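Local coordinates for galactose-binding like protein (Bacteroides thetaiotaomicron, PDB 7M1A) that binds a calcium ion through this galactose-binding-like domain, one piece of a SusE-like protein that probably recognises, and may help degrade, glycans, at residues L68-W74 / I138-V144; Y83-R89 / M115-P120; V93-E99 / R150-I156. All coordinates share one frame; numbering follows the deposited sequence.

Contact 1: L68-W74 / I138-V144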
loop_
_atom_site.group_PDB
_atom_site.type_symbol
_atom_site.label_atom_id
_atom_site.label_comp_id
_atom_site.label_asym_id
_atom_site.label_seq_id
_atom_site.Cartn_x
_atom_site.Cartn_y
_atom_site.Cartn_z
ATOM N N LEU A 68 13.974 17.744 7.171
ATOM C CA LEU A 68 14.773 16.547 7.221
ATOM C C LEU A 68 16.228 16.930 7.528
ATOM O O LEU A 68 16.796 17.868 6.975
ATOM C CB LEU A 68 14.758 15.820 5.869
ATOM C CG LEU A 68 13.383 15.255 5.508
ATOM C CD1 LEU A 68 13.450 14.586 4.131
ATOM C CD2 LEU A 68 12.938 14.287 6.593
ATOM N N SER A 69 16.901 16.026 8.270
ATOM C CA SER A 69 18.321 16.173 8.606
ATOM C C SER A 69 19.188 15.037 8.044
ATOM O O SER A 69 20.283 15.300 7.520
ATOM C CB SER A 69 18.476 16.280 10.064
ATOM O OG SER A 69 17.997 15.105 10.715
ATOM N N ARG A 70 18.686 13.773 8.082
ATOM C CA ARG A 70 19.499 12.670 7.610
ATOM C C ARG A 70 18.609 11.583 7.023
ATOM O O ARG A 70 17.385 11.482 7.337
ATOM C CB ARG A 70 20.334 12.099 8.793
ATOM C CG ARG A 70 21.302 13.092 9.441
ATOM C CD ARG A 70 22.364 12.398 10.305
ATOM N NE ARG A 70 23.482 11.792 9.589
ATOM C CZ ARG A 70 23.572 10.507 9.274
ATOM N NH1 ARG A 70 22.756 9.622 9.880
ATOM N NH2 ARG A 70 24.541 9.999 8.553
ATOM N N PHE A 71 19.257 10.759 6.161
ATOM C CA PHE A 71 18.625 9.638 5.484
ATOM C C PHE A 71 19.574 8.453 5.495
ATOM O O PHE A 71 20.799 8.655 5.327
ATOM C CB PHE A 71 18.201 10.052 4.064
ATOM C CG PHE A 71 17.734 8.909 3.212
ATOM C CD1 PHE A 71 16.454 8.382 3.348
ATOM C CD2 PHE A 71 18.659 8.274 2.370
ATOM C CE1 PHE A 71 16.081 7.339 2.509
ATOM C CE2 PHE A 71 18.251 7.265 1.537
ATOM C CZ PHE A 71 16.981 6.794 1.610
ATOM N N ALA A 72 19.048 7.262 5.691
ATOM C CA ALA A 72 19.862 6.051 5.564
ATOM C C ALA A 72 19.069 4.977 4.850
ATOM O O ALA A 72 17.841 4.920 4.982
ATOM C CB ALA A 72 20.408 5.579 6.926
ATOM N N LEU A 73 19.735 4.029 4.200
ATOM C CA LEU A 73 19.104 2.957 3.477
ATOM C C LEU A 73 20.011 1.737 3.572
ATOM O O LEU A 73 21.224 1.868 3.332
ATOM C CB LEU A 73 18.795 3.332 2.034
ATOM C CG LEU A 73 18.064 2.276 1.158
ATOM C CD1 LEU A 73 17.124 2.980 0.156
ATOM C CD2 LEU A 73 19.054 1.331 0.432
ATOM N N TRP A 74 19.410 0.560 3.796
ATOM C CA TRP A 74 20.151 -0.704 3.899
ATOM C C TRP A 74 19.668 -1.656 2.801
ATOM O O TRP A 74 18.483 -1.937 2.704
ATOM C CB TRP A 74 19.917 -1.407 5.281
ATOM C CG TRP A 74 20.569 -0.632 6.382
ATOM C CD1 TRP A 74 21.776 -0.929 6.941
ATOM C CD2 TRP A 74 20.097 0.576 7.064
ATOM N NE1 TRP A 74 22.067 -0.024 7.942
ATOM C CE2 TRP A 74 21.035 0.896 8.068
ATOM C CE3 TRP A 74 18.925 1.325 7.078
ATOM C CZ2 TRP A 74 20.912 1.950 8.965
ATOM C CZ3 TRP A 74 18.751 2.385 7.954
ATOM C CH2 TRP A 74 19.764 2.718 8.879
ATOM N N ILE A 138 26.490 -0.762 7.878
ATOM C CA ILE A 138 26.285 0.599 8.346
ATOM C C ILE A 138 25.148 1.244 7.522
ATOM O O ILE A 138 24.423 2.099 8.016
ATOM C CB ILE A 138 27.580 1.421 8.195
ATOM C CG1 ILE A 138 28.599 0.874 9.220
ATOM C CG2 ILE A 138 27.326 2.932 8.333
ATOM C CD1 ILE A 138 30.057 1.282 8.984
ATOM N N GLY A 139 24.994 0.822 6.242
ATOM C CA GLY A 139 23.987 1.415 5.361
ATOM C C GLY A 139 24.490 2.661 4.596
ATOM O O GLY A 139 25.413 3.326 5.087
ATOM N N ASP A 140 23.843 3.022 3.474
ATOM C CA ASP A 140 24.111 4.318 2.881
ATOM C C ASP A 140 23.619 5.385 3.853
ATOM O O ASP A 140 22.586 5.191 4.502
ATOM C CB ASP A 140 23.345 4.399 1.566
ATOM C CG ASP A 140 23.927 3.477 0.501
ATOM O OD1 ASP A 140 25.187 3.234 0.516
ATOM O OD2 ASP A 140 23.128 3.165 -0.461
ATOM N N GLN A 141 24.350 6.474 3.982
ATOM C CA GLN A 141 24.164 7.521 4.998
ATOM C C GLN A 141 24.271 8.885 4.305
ATOM O O GLN A 141 25.215 9.130 3.537
ATOM C CB GLN A 141 25.303 7.519 6.032
ATOM C CG GLN A 141 25.289 6.265 6.901
ATOM C CD GLN A 141 24.135 6.228 7.884
ATOM O OE1 GLN A 141 23.762 7.277 8.426
ATOM N NE2 GLN A 141 23.678 5.048 8.293
ATOM N N ALA A 142 23.336 9.809 4.540
ATOM C CA ALA A 142 23.469 11.143 3.957
ATOM C C ALA A 142 22.887 12.190 4.890
ATOM O O ALA A 142 21.897 11.901 5.562
ATOM C CB ALA A 142 22.797 11.189 2.644
ATOM N N ASN A 143 23.516 13.358 4.907
ATOM C CA ASN A 143 22.886 14.521 5.511
ATOM C C ASN A 143 22.096 15.267 4.437
ATOM O O ASN A 143 22.510 15.421 3.313
ATOM C CB ASN A 143 24.014 15.479 5.992
ATOM C CG ASN A 143 24.790 14.806 7.129
ATOM O OD1 ASN A 143 24.262 14.099 8.006
ATOM N ND2 ASN A 143 26.102 15.024 7.190
ATOM N N VAL A 144 20.898 15.715 4.819
ATOM C CA VAL A 144 20.067 16.489 3.878
ATOM C C VAL A 144 20.423 17.957 3.986
ATOM O O VAL A 144 20.465 18.460 5.097
ATOM C CB VAL A 144 18.602 16.193 4.267
ATOM C CG1 VAL A 144 17.688 17.077 3.440
ATOM C CG2 VAL A 144 18.195 14.727 4.147
HETATM O O HOH W 1 19.203 19.826 7.510
#
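I138 and G139 meet W74 where helix 130-138 runs out into strand 140-143, one of the two outermost strands, within this chain, of the smaller antiparallel sheet in a galactose-binding-like beta-sandwich. Strand 70-74 is its neighbour, with axes 4.7 Å apart and an angle of 169° between directions. G139 leaves the helix with positive phi, and its lack of a side chain lets its CA come down over one face of the W74 indole, 3.8 Å from the centroid of the five-membered ring, a CH-pi contact. D140 pairs with L73 through two backbone hydrogen bonds; its side chain is on the face of F71 and L73, where OD2 bonds Y91 and OD1 bonds N117. Q141 stands on the other face, opposite A72 and beside R70. Bent at chi2, its chain folds back so that NE2 donates to I138 O. Its OE1 receives R70 NH1 at 2.9 Å. The same oxygen also takes R70 NH2, at 2.8 Å. Guanidinium and amide planes lie only 6° apart, so this end-on grip on one oxygen is flat. A142 closes the next hydrogen-bonded pair with F71, whose ring faces inward to meet F175 and V93. N143 approaches R70 differently: the two side chains run alongside each other, the amide turned 74° from the guanidinium, and OD1 accepts a bent bond from NE, tilted from the guanidinium plane. R70 is thereby held by two amides, with A142 O over one face. At V144 the regular pairing has ended, yet its N still donates to S69 O at 2.8 Å. Both methyl carbons of V144, CG1 and CG2, rest 4.0 Å from L68 CB, and one water links L68 O to V144 O.

Contact 2: Y83-R89 / M115-P120. With EDO (1,2-ethanediol), chain E.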
loop_
_atom_site.group_PDB
_atom_site.type_symbol
_atom_site.label_atom_id
_atom_site.label_comp_id
_atom_site.label_asym_id
_atom_site.label_seq_id
_atom_site.Cartn_x
_atom_site.Cartn_y
_atom_site.Cartn_z
ATOM N N TYR A 83 25.986 -5.206 -2.855
ATOM C CA TYR A 83 26.562 -4.759 -4.116
ATOM C C TYR A 83 26.279 -5.769 -5.235
ATOM O O TYR A 83 27.169 -6.106 -6.066
ATOM C CB TYR A 83 28.084 -4.559 -3.971
ATOM C CG TYR A 83 28.460 -3.891 -2.685
ATOM C CD1 TYR A 83 28.363 -2.505 -2.510
ATOM C CD2 TYR A 83 28.885 -4.653 -1.602
ATOM C CE1 TYR A 83 28.698 -1.895 -1.292
ATOM C CE2 TYR A 83 29.205 -4.055 -0.381
ATOM C CZ TYR A 83 29.107 -2.694 -0.219
ATOM O OH TYR A 83 29.455 -2.078 0.929
ATOM N N ASN A 84 25.022 -6.280 -5.245
ATOM C CA ASN A 84 24.697 -7.361 -6.170
ATOM C C ASN A 84 23.170 -7.341 -6.331
ATOM O O ASN A 84 22.439 -6.576 -5.687
ATOM C CB ASN A 84 25.219 -8.692 -5.579
ATOM C CG ASN A 84 25.606 -9.702 -6.653
ATOM O OD1 ASN A 84 25.043 -9.693 -7.751
ATOM N ND2 ASN A 84 26.587 -10.548 -6.346
ATOM N N ASP A 85 22.647 -8.248 -7.155
ATOM C CA ASP A 85 21.214 -8.482 -7.261
ATOM C C ASP A 85 20.551 -7.152 -7.703
ATOM O O ASP A 85 21.143 -6.399 -8.490
ATOM C CB ASP A 85 20.668 -9.142 -5.977
ATOM C CG ASP A 85 19.356 -9.876 -6.230
ATOM O OD1 ASP A 85 18.250 -9.259 -6.163
ATOM O OD2 ASP A 85 19.422 -11.056 -6.545
HETATM N N MSE A 86 19.334 -6.874 -7.210
HETATM C CA MSE A 86 18.639 -5.661 -7.611
HETATM C C MSE A 86 18.863 -4.558 -6.561
HETATM O O MSE A 86 18.102 -3.571 -6.497
HETATM C CB MSE A 86 17.148 -5.868 -7.868
HETATM C CG MSE A 86 16.827 -7.027 -8.785
HETATM SE SE MSE A 86 17.718 -6.984 -10.526
HETATM C CE MSE A 86 18.567 -8.743 -10.451
ATOM N N SER A 87 19.880 -4.696 -5.712
ATOM C CA SER A 87 20.174 -3.677 -4.724
ATOM C C SER A 87 20.528 -2.370 -5.426
ATOM O O SER A 87 21.217 -2.327 -6.460
ATOM C CB SER A 87 21.323 -4.127 -3.887
ATOM O OG SER A 87 20.976 -5.323 -3.175
ATOM N N PRO A 88 20.091 -1.218 -4.884
ATOM C CA PRO A 88 20.307 0.053 -5.621
ATOM C C PRO A 88 21.782 0.453 -5.605
ATOM O O PRO A 88 22.527 0.251 -4.620
ATOM C CB PRO A 88 19.414 1.037 -4.815
ATOM C CG PRO A 88 19.401 0.446 -3.410
ATOM C CD PRO A 88 19.357 -1.058 -3.607
ATOM N N ARG A 89 22.207 1.040 -6.741
ATOM C CA ARG A 89 23.585 1.564 -6.831
ATOM C C ARG A 89 23.552 3.082 -7.015
ATOM O O ARG A 89 24.239 3.801 -6.291
ATOM C CB ARG A 89 24.354 0.882 -7.972
ATOM C CG ARG A 89 25.778 1.394 -8.097
ATOM C CD ARG A 89 26.552 0.584 -9.130
ATOM N NE ARG A 89 27.951 1.022 -9.184
ATOM C CZ ARG A 89 28.847 0.514 -10.026
ATOM N NH1 ARG A 89 28.456 -0.400 -10.909
ATOM N NH2 ARG A 89 30.126 0.859 -9.927
HETATM N N MSE A 115 22.014 9.801 -4.395
HETATM C CA MSE A 115 22.683 8.749 -3.630
HETATM C C MSE A 115 23.481 7.867 -4.568
HETATM O O MSE A 115 23.036 7.474 -5.648
HETATM C CB MSE A 115 21.670 7.864 -2.855
HETATM C CG MSE A 115 20.783 8.672 -1.949
HETATM SE SE MSE A 115 21.749 9.487 -0.419
HETATM C CE MSE A 115 22.236 7.817 0.490
ATOM N N GLU A 116 24.656 7.472 -4.071
ATOM C CA GLU A 116 25.415 6.409 -4.696
ATOM C C GLU A 116 25.862 5.417 -3.622
ATOM O O GLU A 116 26.467 5.805 -2.633
ATOM C CB GLU A 116 26.642 6.923 -5.470
ATOM C CG GLU A 116 27.446 5.736 -6.055
ATOM C CD GLU A 116 28.665 6.078 -6.870
ATOM O OE1 GLU A 116 28.915 7.276 -7.031
ATOM O OE2 GLU A 116 29.335 5.130 -7.360
ATOM N N ASN A 117 25.536 4.143 -3.813
ATOM C CA ASN A 117 26.054 3.093 -2.939
ATOM C C ASN A 117 27.445 2.727 -3.485
ATOM O O ASN A 117 27.569 2.143 -4.592
ATOM C CB ASN A 117 25.149 1.863 -3.032
ATOM C CG ASN A 117 25.680 0.685 -2.244
ATOM O OD1 ASN A 117 25.814 -0.402 -2.773
ATOM N ND2 ASN A 117 25.980 0.910 -0.974
ATOM N N VAL A 118 28.517 3.123 -2.786
ATOM C CA VAL A 118 29.908 2.880 -3.206
ATOM C C VAL A 118 30.405 1.628 -2.519
ATOM O O VAL A 118 30.205 1.427 -1.299
ATOM C CB VAL A 118 30.783 4.085 -2.841
ATOM C CG1 VAL A 118 32.249 3.782 -3.132
ATOM C CG2 VAL A 118 30.340 5.369 -3.516
ATOM N N LYS A 119 30.982 0.759 -3.361
ATOM C CA LYS A 119 31.604 -0.453 -2.847
ATOM C C LYS A 119 33.052 -0.144 -2.436
ATOM O O LYS A 119 33.888 0.139 -3.303
ATOM C CB LYS A 119 31.579 -1.517 -3.950
ATOM C CG LYS A 119 32.048 -2.894 -3.509
ATOM C CD LYS A 119 31.953 -3.965 -4.609
ATOM C CE LYS A 119 32.012 -5.393 -4.122
ATOM N NZ LYS A 119 31.885 -6.400 -5.216
ATOM N N PRO A 120 33.376 -0.140 -1.131
ATOM C CA PRO A 120 34.703 0.294 -0.657
ATOM C C PRO A 120 35.875 -0.346 -1.405
ATOM O O PRO A 120 36.795 0.351 -1.831
ATOM C CB PRO A 120 34.694 -0.145 0.831
ATOM C CG PRO A 120 33.193 0.043 1.217
ATOM C CD PRO A 120 32.509 -0.539 0.005
HETATM C C1 EDO E . 16.292 -11.297 -7.916
HETATM O O1 EDO E . 16.294 -10.584 -6.706
HETATM C C2 EDO E . 17.084 -12.582 -7.798
HETATM O O2 EDO E . 16.674 -13.048 -6.571
HETATM O O HOH W 2 24.727 -2.803 -1.863
HETATM O O HOH W 3 27.159 -0.538 1.386
HETATM O O HOH W 4 29.828 -5.560 -6.945
HETATM O O HOH W 5 29.273 -7.980 -5.069
HETATM O O HOH W 6 29.013 2.551 -6.901
#
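Y83 packs its ring against K119, P120 and N117, and this is the dense half of the contact, with Y83 giving up more surface than any other residue of the two segments. The aliphatic chain of K119, fully extended beyond CG, passes obliquely over one ring face; CG lies 3.9 Å from the centroid and 15° off the normal, a clear CH-pi geometry. At the phenol end P120 CD comes within 3.5 Å of Y83 OH, which is hydrogen-bonded to D132 O of helix 130-138. N117 approaches with its amide plane only 9° from that of the ring, its OD1 3.3 Å from Y83 CD1. Carrying CG anti to the backbone N (chi1 175°), N117 turns this amide inward, where OD1 is bonded by W162. Two waters complete the fit: one joins Y83 N to N117 OD1, the other Y83 OH to N117 ND2. At the end of the K119 chain two more waters bridge NZ to Y83 O, although the ammonium also donates directly to S123 O and I127 O.

In the galactose-binding-like beta-sandwich, this is where strand 88-96 begins, with a corner at R89, and strand 110-116 runs out into a loop, at one end of the larger sheet. A single direct hydrogen bond crosses the backbones here, N117 N to R89 O at 2.8 Å.

The side of R89 and E116 is wetter. The extended R89 side chain stays 4.7 Å from E116, measured NE to OE2, and a water in the guanidinium plane bridges these two atoms and also donates to N117 O. The type II' turn N84-S87 swings away from 115-120 altogether, and at its D85 an ethanediol, probably from the crystallisation liquor, sits against OD1.

Contact 3: V93-E99 / R150-I156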
loop_
_atom_site.group_PDB
_atom_site.type_symbol
_atom_site.label_atom_id
_atom_site.label_comp_id
_atom_site.label_asym_id
_atom_site.label_seq_id
_atom_site.Cartn_x
_atom_site.Cartn_y
_atom_site.Cartn_z
ATOM N N VAL A 93 16.416 10.550 -3.818
ATOM C CA VAL A 93 15.307 10.763 -2.890
ATOM C C VAL A 93 14.682 12.095 -3.211
ATOM O O VAL A 93 15.416 13.101 -3.261
ATOM C CB VAL A 93 15.768 10.698 -1.396
ATOM C CG1 VAL A 93 14.574 10.766 -0.458
ATOM C CG2 VAL A 93 16.611 9.460 -1.177
ATOM N N TRP A 94 13.354 12.135 -3.377
ATOM C CA TRP A 94 12.622 13.349 -3.765
ATOM C C TRP A 94 11.529 13.565 -2.714
ATOM O O TRP A 94 11.076 12.631 -2.016
ATOM C CB TRP A 94 11.938 13.245 -5.152
ATOM C CG TRP A 94 12.860 13.127 -6.305
ATOM C CD1 TRP A 94 13.809 12.141 -6.543
ATOM C CD2 TRP A 94 12.984 14.065 -7.383
ATOM N NE1 TRP A 94 14.390 12.346 -7.827
ATOM C CE2 TRP A 94 13.925 13.553 -8.311
ATOM C CE3 TRP A 94 12.396 15.323 -7.591
ATOM C CZ2 TRP A 94 14.244 14.289 -9.475
ATOM C CZ3 TRP A 94 12.655 16.016 -8.782
ATOM C CH2 TRP A 94 13.567 15.480 -9.704
ATOM N N GLY A 95 11.075 14.823 -2.546
ATOM C CA GLY A 95 10.046 15.103 -1.572
ATOM C C GLY A 95 9.133 16.241 -2.001
ATOM O O GLY A 95 9.392 16.960 -3.011
ATOM N N CYS A 96 7.940 16.290 -1.372
ATOM C CA CYS A 96 7.087 17.470 -1.500
ATOM C C CYS A 96 6.307 17.654 -0.208
ATOM O O CYS A 96 6.302 16.809 0.659
ATOM C CB CYS A 96 6.175 17.427 -2.732
ATOM S SG CYS A 96 4.981 16.053 -2.729
ATOM N N ALA A 97 5.642 18.820 -0.093
ATOM C CA ALA A 97 4.979 19.223 1.113
ATOM C C ALA A 97 3.473 19.072 1.055
ATOM O O ALA A 97 2.849 19.110 2.129
ATOM C CB ALA A 97 5.286 20.664 1.522
ATOM N N THR A 98 2.900 19.061 -0.148
ATOM C CA THR A 98 1.427 19.016 -0.215
ATOM C C THR A 98 1.010 17.756 -1.001
ATOM O O THR A 98 1.827 17.101 -1.686
ATOM C CB THR A 98 0.836 20.281 -0.860
ATOM O OG1 THR A 98 1.109 20.413 -2.252
ATOM C CG2 THR A 98 1.194 21.582 -0.136
ATOM N N GLU A 99 -0.305 17.419 -0.909
ATOM C CA GLU A 99 -0.756 16.152 -1.417
ATOM C C GLU A 99 -0.205 15.846 -2.799
ATOM O O GLU A 99 -0.417 16.623 -3.781
ATOM C CB GLU A 99 -2.281 16.243 -1.569
ATOM C CG GLU A 99 -2.913 14.883 -1.772
ATOM C CD GLU A 99 -2.723 13.923 -0.577
ATOM O OE1 GLU A 99 -3.088 14.318 0.554
ATOM O OE2 GLU A 99 -2.213 12.826 -0.793
ATOM N N ARG A 150 10.878 21.830 3.979
ATOM C CA ARG A 150 10.186 20.781 4.725
ATOM C C ARG A 150 9.330 19.949 3.787
ATOM O O ARG A 150 8.777 20.457 2.796
ATOM C CB ARG A 150 9.284 21.334 5.837
ATOM C CG ARG A 150 10.056 22.074 6.915
ATOM C CD ARG A 150 9.327 22.132 8.253
ATOM N NE ARG A 150 8.182 22.969 8.135
ATOM C CZ ARG A 150 7.273 23.095 9.122
ATOM N NH1 ARG A 150 7.323 22.402 10.250
ATOM N NH2 ARG A 150 6.245 23.894 8.944
ATOM N N VAL A 151 9.294 18.627 4.050
ATOM C CA VAL A 151 8.511 17.723 3.197
ATOM C C VAL A 151 7.796 16.680 4.020
ATOM O O VAL A 151 8.120 16.484 5.173
ATOM C CB VAL A 151 9.432 16.950 2.198
ATOM C CG1 VAL A 151 10.041 17.894 1.136
ATOM C CG2 VAL A 151 10.632 16.188 2.870
ATOM N N ARG A 152 6.627 16.256 3.482
ATOM C CA ARG A 152 5.900 15.180 4.075
ATOM C C ARG A 152 5.835 13.927 3.205
ATOM O O ARG A 152 5.751 12.843 3.768
ATOM C CB ARG A 152 4.456 15.666 4.306
ATOM C CG ARG A 152 3.527 14.564 4.811
ATOM C CD ARG A 152 2.197 15.065 5.328
ATOM N NE ARG A 152 1.401 13.865 5.620
ATOM C CZ ARG A 152 0.206 13.949 6.157
ATOM N NH1 ARG A 152 -0.263 15.137 6.520
ATOM N NH2 ARG A 152 -0.518 12.863 6.384
ATOM N N TYR A 153 6.000 14.049 1.907
ATOM C CA TYR A 153 5.853 12.924 0.983
ATOM C C TYR A 153 7.188 12.677 0.320
ATOM O O TYR A 153 7.920 13.650 0.093
ATOM C CB TYR A 153 4.787 13.272 -0.064
ATOM C CG TYR A 153 3.508 13.657 0.617
ATOM C CD1 TYR A 153 2.633 12.716 1.200
ATOM C CD2 TYR A 153 3.163 15.006 0.719
ATOM C CE1 TYR A 153 1.447 13.142 1.792
ATOM C CE2 TYR A 153 2.015 15.437 1.364
ATOM C CZ TYR A 153 1.164 14.497 1.935
ATOM O OH TYR A 153 0.012 14.924 2.572
ATOM N N ILE A 154 7.458 11.421 0.057
ATOM C CA ILE A 154 8.776 11.037 -0.457
ATOM C C ILE A 154 8.620 10.162 -1.682
ATOM O O ILE A 154 7.699 9.349 -1.773
ATOM C CB ILE A 154 9.557 10.256 0.608
ATOM C CG1 ILE A 154 9.830 11.143 1.841
ATOM C CG2 ILE A 154 10.901 9.729 0.070
ATOM C CD1 ILE A 154 10.788 12.276 1.651
ATOM N N ARG A 155 9.537 10.305 -2.643
ATOM C CA ARG A 155 9.699 9.338 -3.716
ATOM C C ARG A 155 11.145 8.834 -3.717
ATOM O O ARG A 155 12.107 9.613 -3.499
ATOM C CB ARG A 155 9.325 9.865 -5.097
ATOM C CG ARG A 155 7.836 9.892 -5.276
ATOM C CD ARG A 155 7.519 10.635 -6.577
ATOM N NE ARG A 155 6.499 9.751 -7.216
ATOM C CZ ARG A 155 6.064 9.971 -8.442
ATOM N NH1 ARG A 155 6.477 11.038 -9.139
ATOM N NH2 ARG A 155 5.243 9.120 -9.052
ATOM N N ILE A 156 11.294 7.548 -4.039
ATOM C CA ILE A 156 12.631 7.013 -4.340
ATOM C C ILE A 156 12.639 6.557 -5.797
ATOM O O ILE A 156 11.697 5.938 -6.287
ATOM C CB ILE A 156 13.014 5.913 -3.352
ATOM C CG1 ILE A 156 13.295 6.599 -1.980
ATOM C CG2 ILE A 156 14.240 5.115 -3.815
ATOM C CD1 ILE A 156 13.575 5.651 -0.837
HETATM O O HOH W 7 -2.276 13.857 3.094
#
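Y153 turns its ring toward residues 96-99, its CG opposite the carbonyl carbon (chi1 -55°), and several groups address it from different directions. C96 SG lies 5.2 Å from the ring centroid and 67° off the normal, an oblique sulfur-aromatic contact. Its closest approach is to Y153 CB, at 3.9 Å. A97 O lies at the ring edge near its plane, whereas CG of R152 sits over the centre of one face. From the far end E99 brings its carboxylate across the phenol, the planes 52° apart, and a water connects E99 OE1 with Y153 OH; E99 OE2 forms a salt bridge to R9 of the second subunit. With an alanine here, a gap is likely to open beside C96, R152 CG to lose the ring it lies on, and the water to lose its phenol partner.

On the opposite face the V93 and I154 side chains cross at an angle, CG1 of V93 meeting CG2 of I154 at 3.9 Å, and G95 lacks a side chain precisely where V151 CG1 packs, 3.7 Å from G95 C. W94 and R155 pair through two backbone bonds while their side chains diverge, R155 toward D16. C96 O accepts from both R152 N, at 2.9 Å, and Y153 N, at 3.0 Å: a classic beta bulge in an antiparallel pair of the larger sheet of this galactose-binding-like sandwich.

Contacts 1 and 3 both zip antiparallel strands, but in different sheets of the sandwich, and their inward faces meet: F71 packs on V93 and L68 on V151. Contact 2 shares strand 88-96 with contact 3, yet lies across the chain's centre from it, where pairing gives way to loops, one direct backbone bond and many waters. It reaches contact 1 instead, through the N117-D140 hydrogen bond and selenomethionine M115 against A142. Each contact mixes core with surface. Contact 1 puts its arginine-amide network on the outer face, contact 2 relies on a buried tyrosine, and contact 3 combines an apolar face with a margin extending to the second subunit.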